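PDB 5FQ8: outer membrane protein Omp121 from Bacteroides thetaiotaomicron, which probably takes up nutrients across the outer membrane as a calcium-binding member of the TonB-dependent receptor family. Local coordinates for residues Lys417-Leu423 with Asp496-Pro500; Lys765-Glu770 with Pro786-Phe792. One frame throughout, in Å; residues are numbered along the deposited sequence.

Contact 1 of 2, residues Lys417-Leu423 with Asp496-Pro500; sequences KPNLYAL and DLTIP
The backbones of N419 and P500 approach to 4.8 Å between their CA atoms, and N419 N donates a long, weak hydrogen bond to P500 O (3.3 Å). The N419 side chain does more. With CG turned anti to the backbone N (chi1 -168°), its amide divides between two tasks. OD1 accepts the backbone N-H of A422 at 2.6 Å, the N-cap bond of helix 420-424, while ND2 reaches across to L497 O at 3.2 Å. This donor lies in the carbonyl plane of L497, on a lone pair, but the bond is bent (137° at the hydrogen) and the oxygen sits out of the amide plane. A leucine here would probably leave both A422 N and L497 O without these partners, uncapping the helix. One turn on, L423 meets the proline ring, its CG 3.5 Å from P500 CB and its CD2 against CB and CG of the ring. L497 CD1 packs near K417 O. The two segments extend from barrel strands 398-417 and 472-495, which flank strand 446-469; Q446 bonds to the backbone of K417, G445 and T444 to those of D496 and L497, K417 forms a salt bridge with E443, and Y370 of helix 368-374 touches P418, L420 and L423.

Contact 2 of 2, residues Lys765-Glu770 with Pro786-Phe792; sequences KAQVAE and PVEASEF
A769 and E788 form a single antiparallel bridge, a non-hydrogen-bonded pair, in the long excursion between barrel strands 716-731 and 802-812 that carries a small four-stranded antiparallel sheet. Two backbone bonds frame it: A789 N to V768 O (3.1 Å, nearly straight at 171°) and E770 N to V787 O (2.7 Å). Farther along, S790 and E791 lie away from 765-770, and a water accepts the N-H of V768 beside E791 O. The segments come together again at F792, whose neighbour G793 bonds to the backbone of A766.

The F792 ring supplies the largest contact. Its CG stands anti to the carbonyl carbon (chi1 -84°), which lays one face on the peptide joining A766 to Q767: Q767 N sits 3.6 Å above the ring plane, over the centre, with A766 C offset toward the rim. Q767 CB packs on CE1 and CZ of the ring, while the outer parts of Q767 and E788 cross at about a right angle. The E788 chain is extended, bringing OE2 in plane at the ring edge, where a polar side chain of another protein's chain hydrogen-bonds to it. At the other end, A769 CB meets P786 CB at 3.9 Å, and V768 CG1 lies 4.2 Å from A789 CB.

E770 is also fully stretched, CG anti to the backbone N (chi1 -175°), and runs side by side with V787, pointing the same way, its OE1 3.5 Å from V787 CG1. The two oxygens of its carboxylate have different partners. OE2 makes a salt bridge to K862, whereas OE1 takes a weak bond from a second water, which donates its other proton to E788 O at 2.8 Å.

How the contacts relate
Contacts 1 and 2 share no element and do not touch: their centres lie about 43 Å apart, their nearest atoms about 29 Å, and the first closes along the chain before the second opens. Contact 1 is partly buried and joins extensions of two barrel strands; contact 2 is a surface contact, local to one excursion, and buries nearly twice the area. In the first, a side-chain amide both caps a helix and bonds to a loop carbonyl, while a leucine packs on a proline nearby. The second depends on backbone pairing, a ring on a peptide, and waters. T498 of contact 1 bonds to N627 of the second subunit; both contacts also touch the chain of another protein.

Contact 1 of 2, residues Lys417-Leu423 with Asp496-Pro500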
loop_
_atom_site.group_PDB
_atom_site.type_symbol
_atom_site.label_atom_id
_atom_site.label_comp_id
_atom_site.label_asym_id
_atom_site.label_seq_id
_atom_site.Cartn_x
_atom_site.Cartn_y
_atom_site.Cartn_z
ATOM N N LYS B 417 9.297 2.148 -9.992
ATOM C CA LYS B 417 10.706 2.164 -10.337
ATOM C C LYS B 417 11.339 0.848 -9.917
ATOM O O LYS B 417 10.933 0.262 -8.909
ATOM C CB LYS B 417 11.429 3.333 -9.667
ATOM C CG LYS B 417 11.362 3.398 -8.170
ATOM C CD LYS B 417 11.738 4.785 -7.722
ATOM C CE LYS B 417 12.112 4.841 -6.264
ATOM N NZ LYS B 417 13.386 4.114 -5.997
ATOM N N PRO B 418 12.343 0.373 -10.649
ATOM C CA PRO B 418 12.844 -0.983 -10.429
ATOM C C PRO B 418 13.673 -1.102 -9.167
ATOM O O PRO B 418 14.134 -0.125 -8.579
ATOM C CB PRO B 418 13.715 -1.248 -11.659
ATOM C CG PRO B 418 13.473 -0.141 -12.585
ATOM C CD PRO B 418 13.037 1.018 -11.766
ATOM N N ASN B 419 13.862 -2.351 -8.761
ATOM C CA ASN B 419 14.810 -2.709 -7.719
ATOM C C ASN B 419 16.184 -2.676 -8.355
ATOM O O ASN B 419 16.748 -3.701 -8.741
ATOM C CB ASN B 419 14.495 -4.081 -7.153
ATOM C CG ASN B 419 15.256 -4.372 -5.899
ATOM O OD1 ASN B 419 16.455 -4.178 -5.829
ATOM N ND2 ASN B 419 14.552 -4.819 -4.889
ATOM N N LEU B 420 16.718 -1.463 -8.472
ATOM C CA LEU B 420 18.032 -1.289 -9.070
ATOM C C LEU B 420 19.111 -2.017 -8.277
ATOM O O LEU B 420 20.068 -2.544 -8.859
ATOM C CB LEU B 420 18.349 0.196 -9.177
ATOM C CG LEU B 420 17.422 1.039 -10.047
ATOM C CD1 LEU B 420 17.740 2.474 -9.836
ATOM C CD2 LEU B 420 17.585 0.690 -11.504
ATOM N N TYR B 421 18.962 -2.080 -6.951
ATOM C CA TYR B 421 19.956 -2.765 -6.133
ATOM C C TYR B 421 20.020 -4.246 -6.474
ATOM O O TYR B 421 21.102 -4.792 -6.713
ATOM C CB TYR B 421 19.655 -2.571 -4.650
ATOM C CG TYR B 421 20.732 -3.114 -3.740
ATOM C CD1 TYR B 421 21.824 -2.346 -3.406
ATOM C CD2 TYR B 421 20.661 -4.394 -3.232
ATOM C CE1 TYR B 421 22.805 -2.819 -2.591
ATOM C CE2 TYR B 421 21.650 -4.883 -2.416
ATOM C CZ TYR B 421 22.722 -4.085 -2.100
ATOM O OH TYR B 421 23.718 -4.546 -1.275
ATOM N N ALA B 422 18.870 -4.914 -6.502
ATOM C CA ALA B 422 18.868 -6.343 -6.768
ATOM C C ALA B 422 19.463 -6.664 -8.123
ATOM O O ALA B 422 20.186 -7.651 -8.276
ATOM C CB ALA B 422 17.450 -6.884 -6.690
ATOM N N LEU B 423 19.188 -5.825 -9.116
ATOM C CA LEU B 423 19.564 -6.150 -10.478
ATOM C C LEU B 423 21.025 -5.872 -10.766
ATOM O O LEU B 423 21.665 -6.625 -11.503
ATOM C CB LEU B 423 18.716 -5.356 -11.448
ATOM C CG LEU B 423 17.250 -5.684 -11.519
ATOM C CD1 LEU B 423 16.590 -4.626 -12.350
ATOM C CD2 LEU B 423 17.138 -7.015 -12.176
ATOM N N ASP B 496 10.552 -2.244 -2.009
ATOM C CA ASP B 496 11.442 -3.393 -1.988
ATOM C C ASP B 496 10.808 -4.562 -2.747
ATOM O O ASP B 496 10.267 -5.494 -2.166
ATOM C CB ASP B 496 11.793 -3.764 -0.540
ATOM C CG ASP B 496 13.117 -4.450 -0.421
ATOM O OD1 ASP B 496 13.390 -5.355 -1.238
ATOM O OD2 ASP B 496 13.882 -4.081 0.489
ATOM N N LEU B 497 10.898 -4.479 -4.071
ATOM C CA LEU B 497 10.168 -5.390 -4.939
ATOM C C LEU B 497 10.839 -6.751 -4.982
ATOM O O LEU B 497 12.061 -6.853 -5.073
ATOM C CB LEU B 497 10.065 -4.804 -6.342
ATOM C CG LEU B 497 9.457 -3.410 -6.360
ATOM C CD1 LEU B 497 9.407 -2.870 -7.765
ATOM C CD2 LEU B 497 8.082 -3.441 -5.734
ATOM N N THR B 498 10.034 -7.810 -4.926
ATOM C CA THR B 498 10.615 -9.146 -4.899
ATOM C C THR B 498 11.169 -9.524 -6.264
ATOM O O THR B 498 12.364 -9.782 -6.408
ATOM C CB THR B 498 9.589 -10.169 -4.427
ATOM O OG1 THR B 498 9.217 -9.885 -3.080
ATOM C CG2 THR B 498 10.179 -11.535 -4.481
ATOM N N ILE B 499 10.305 -9.577 -7.272
ATOM C CA ILE B 499 10.723 -9.629 -8.669
ATOM C C ILE B 499 11.065 -8.206 -9.080
ATOM O O ILE B 499 10.206 -7.323 -8.975
ATOM C CB ILE B 499 9.633 -10.241 -9.558
ATOM C CG1 ILE B 499 9.574 -11.734 -9.331
ATOM C CG2 ILE B 499 9.944 -10.023 -11.001
ATOM C CD1 ILE B 499 8.288 -12.295 -9.636
ATOM N N PRO B 500 12.291 -7.942 -9.532
ATOM C CA PRO B 500 12.768 -6.556 -9.624
ATOM C C PRO B 500 11.919 -5.658 -10.481
ATOM O O PRO B 500 11.743 -4.486 -10.144
ATOM C CB PRO B 500 14.161 -6.724 -10.229
ATOM C CG PRO B 500 14.589 -8.076 -9.810
ATOM C CD PRO B 500 13.346 -8.903 -9.874
#

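Contact 2 of 2, residues Lys765-Glu770 with Pro786-Phe792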
loop_
_atom_site.group_PDB
_atom_site.type_symbol
_atom_site.label_atom_id
_atom_site.label_comp_id
_atom_site.label_asym_id
_atom_site.label_seq_id
_atom_site.Cartn_x
_atom_site.Cartn_y
_atom_site.Cartn_z
ATOM N N LYS B 765 14.637 35.395 -0.849
ATOM C CA LYS B 765 15.873 35.551 -0.100
ATOM C C LYS B 765 16.841 34.460 -0.525
ATOM O O LYS B 765 16.438 33.333 -0.784
ATOM C CB LYS B 765 15.628 35.480 1.394
ATOM C CG LYS B 765 14.851 36.627 1.966
ATOM C CD LYS B 765 14.742 36.495 3.450
ATOM C CE LYS B 765 14.026 37.664 4.068
ATOM N NZ LYS B 765 13.974 37.534 5.548
ATOM N N ALA B 766 18.117 34.799 -0.612
ATOM C CA ALA B 766 19.117 33.838 -1.050
ATOM C C ALA B 766 20.477 34.271 -0.535
ATOM O O ALA B 766 20.677 35.428 -0.176
ATOM C CB ALA B 766 19.116 33.708 -2.571
ATOM N N GLN B 767 21.413 33.330 -0.492
ATOM C CA GLN B 767 22.711 33.623 0.105
ATOM C C GLN B 767 23.551 34.473 -0.843
ATOM O O GLN B 767 23.775 34.104 -1.996
ATOM C CB GLN B 767 23.458 32.348 0.506
ATOM C CG GLN B 767 23.831 31.391 -0.588
ATOM C CD GLN B 767 25.121 30.655 -0.311
ATOM O OE1 GLN B 767 25.666 30.742 0.770
ATOM N NE2 GLN B 767 25.620 29.937 -1.297
ATOM N N VAL B 768 23.990 35.623 -0.346
ATOM C CA VAL B 768 24.891 36.520 -1.040
ATOM C C VAL B 768 26.202 36.528 -0.278
ATOM O O VAL B 768 26.273 36.088 0.867
ATOM C CB VAL B 768 24.303 37.940 -1.151
ATOM C CG1 VAL B 768 24.251 38.575 0.205
ATOM C CG2 VAL B 768 25.087 38.802 -2.154
ATOM N N ALA B 769 27.253 37.011 -0.927
ATOM C CA ALA B 769 28.537 37.040 -0.253
ATOM C C ALA B 769 28.681 38.287 0.601
ATOM O O ALA B 769 27.986 39.284 0.417
ATOM C CB ALA B 769 29.681 36.958 -1.247
ATOM N N GLU B 770 29.581 38.200 1.572
ATOM C CA GLU B 770 29.844 39.316 2.467
ATOM C C GLU B 770 30.626 40.409 1.745
ATOM O O GLU B 770 31.453 40.142 0.869
ATOM C CB GLU B 770 30.616 38.823 3.691
ATOM C CG GLU B 770 30.848 39.876 4.758
ATOM C CD GLU B 770 31.713 39.406 5.902
ATOM O OE1 GLU B 770 32.400 38.381 5.770
ATOM O OE2 GLU B 770 31.702 40.076 6.946
ATOM N N PRO B 786 34.400 33.070 -2.010
ATOM C CA PRO B 786 33.655 34.090 -1.280
ATOM C C PRO B 786 33.194 33.594 0.073
ATOM O O PRO B 786 33.086 32.397 0.317
ATOM C CB PRO B 786 32.469 34.396 -2.201
ATOM C CG PRO B 786 32.488 33.371 -3.231
ATOM C CD PRO B 786 33.888 32.905 -3.369
ATOM N N VAL B 787 32.937 34.545 0.957
ATOM C CA VAL B 787 32.483 34.281 2.313
ATOM C C VAL B 787 31.012 34.650 2.409
ATOM O O VAL B 787 30.604 35.730 1.969
ATOM C CB VAL B 787 33.317 35.070 3.338
ATOM C CG1 VAL B 787 32.648 35.026 4.686
ATOM C CG2 VAL B 787 34.712 34.506 3.425
ATOM N N GLU B 788 30.220 33.765 2.999
ATOM C CA GLU B 788 28.793 34.015 3.116
ATOM C C GLU B 788 28.512 35.152 4.086
ATOM O O GLU B 788 29.126 35.250 5.148
ATOM C CB GLU B 788 28.080 32.744 3.568
ATOM C CG GLU B 788 26.599 32.909 3.835
ATOM C CD GLU B 788 25.861 31.604 3.792
ATOM O OE1 GLU B 788 26.482 30.589 3.438
ATOM O OE2 GLU B 788 24.662 31.591 4.110
ATOM N N ALA B 789 27.575 36.015 3.716
ATOM C CA ALA B 789 27.137 37.072 4.607
ATOM C C ALA B 789 26.354 36.495 5.777
ATOM O O ALA B 789 26.040 35.311 5.829
ATOM C CB ALA B 789 26.284 38.085 3.856
ATOM N N SER B 790 26.038 37.357 6.729
ATOM C CA SER B 790 25.426 36.880 7.958
ATOM C C SER B 790 24.008 36.407 7.709
ATOM O O SER B 790 23.624 35.312 8.127
ATOM C CB SER B 790 25.445 37.979 9.008
ATOM O OG SER B 790 24.585 37.658 10.078
ATOM N N GLU B 791 23.218 37.218 7.031
ATOM C CA GLU B 791 21.844 36.870 6.725
ATOM C C GLU B 791 21.680 36.727 5.220
ATOM O O GLU B 791 22.448 37.282 4.438
ATOM C CB GLU B 791 20.897 37.926 7.281
ATOM C CG GLU B 791 21.260 38.369 8.685
ATOM C CD GLU B 791 20.531 39.624 9.103
ATOM O OE1 GLU B 791 19.817 40.196 8.255
ATOM O OE2 GLU B 791 20.671 40.039 10.275
ATOM N N PHE B 792 20.690 35.950 4.810
ATOM C CA PHE B 792 20.356 35.920 3.400
ATOM C C PHE B 792 19.892 37.297 2.957
ATOM O O PHE B 792 19.298 38.056 3.726
ATOM C CB PHE B 792 19.271 34.897 3.131
ATOM C CG PHE B 792 19.782 33.515 2.962
ATOM C CD1 PHE B 792 21.075 33.193 3.282
ATOM C CD2 PHE B 792 18.955 32.529 2.469
ATOM C CE1 PHE B 792 21.535 31.908 3.132
ATOM C CE2 PHE B 792 19.415 31.252 2.298
ATOM C CZ PHE B 792 20.708 30.939 2.625
HETATM O O HOH W 1 23.386 35.678 2.710
HETATM O O HOH W 2 30.305 36.789 7.104
#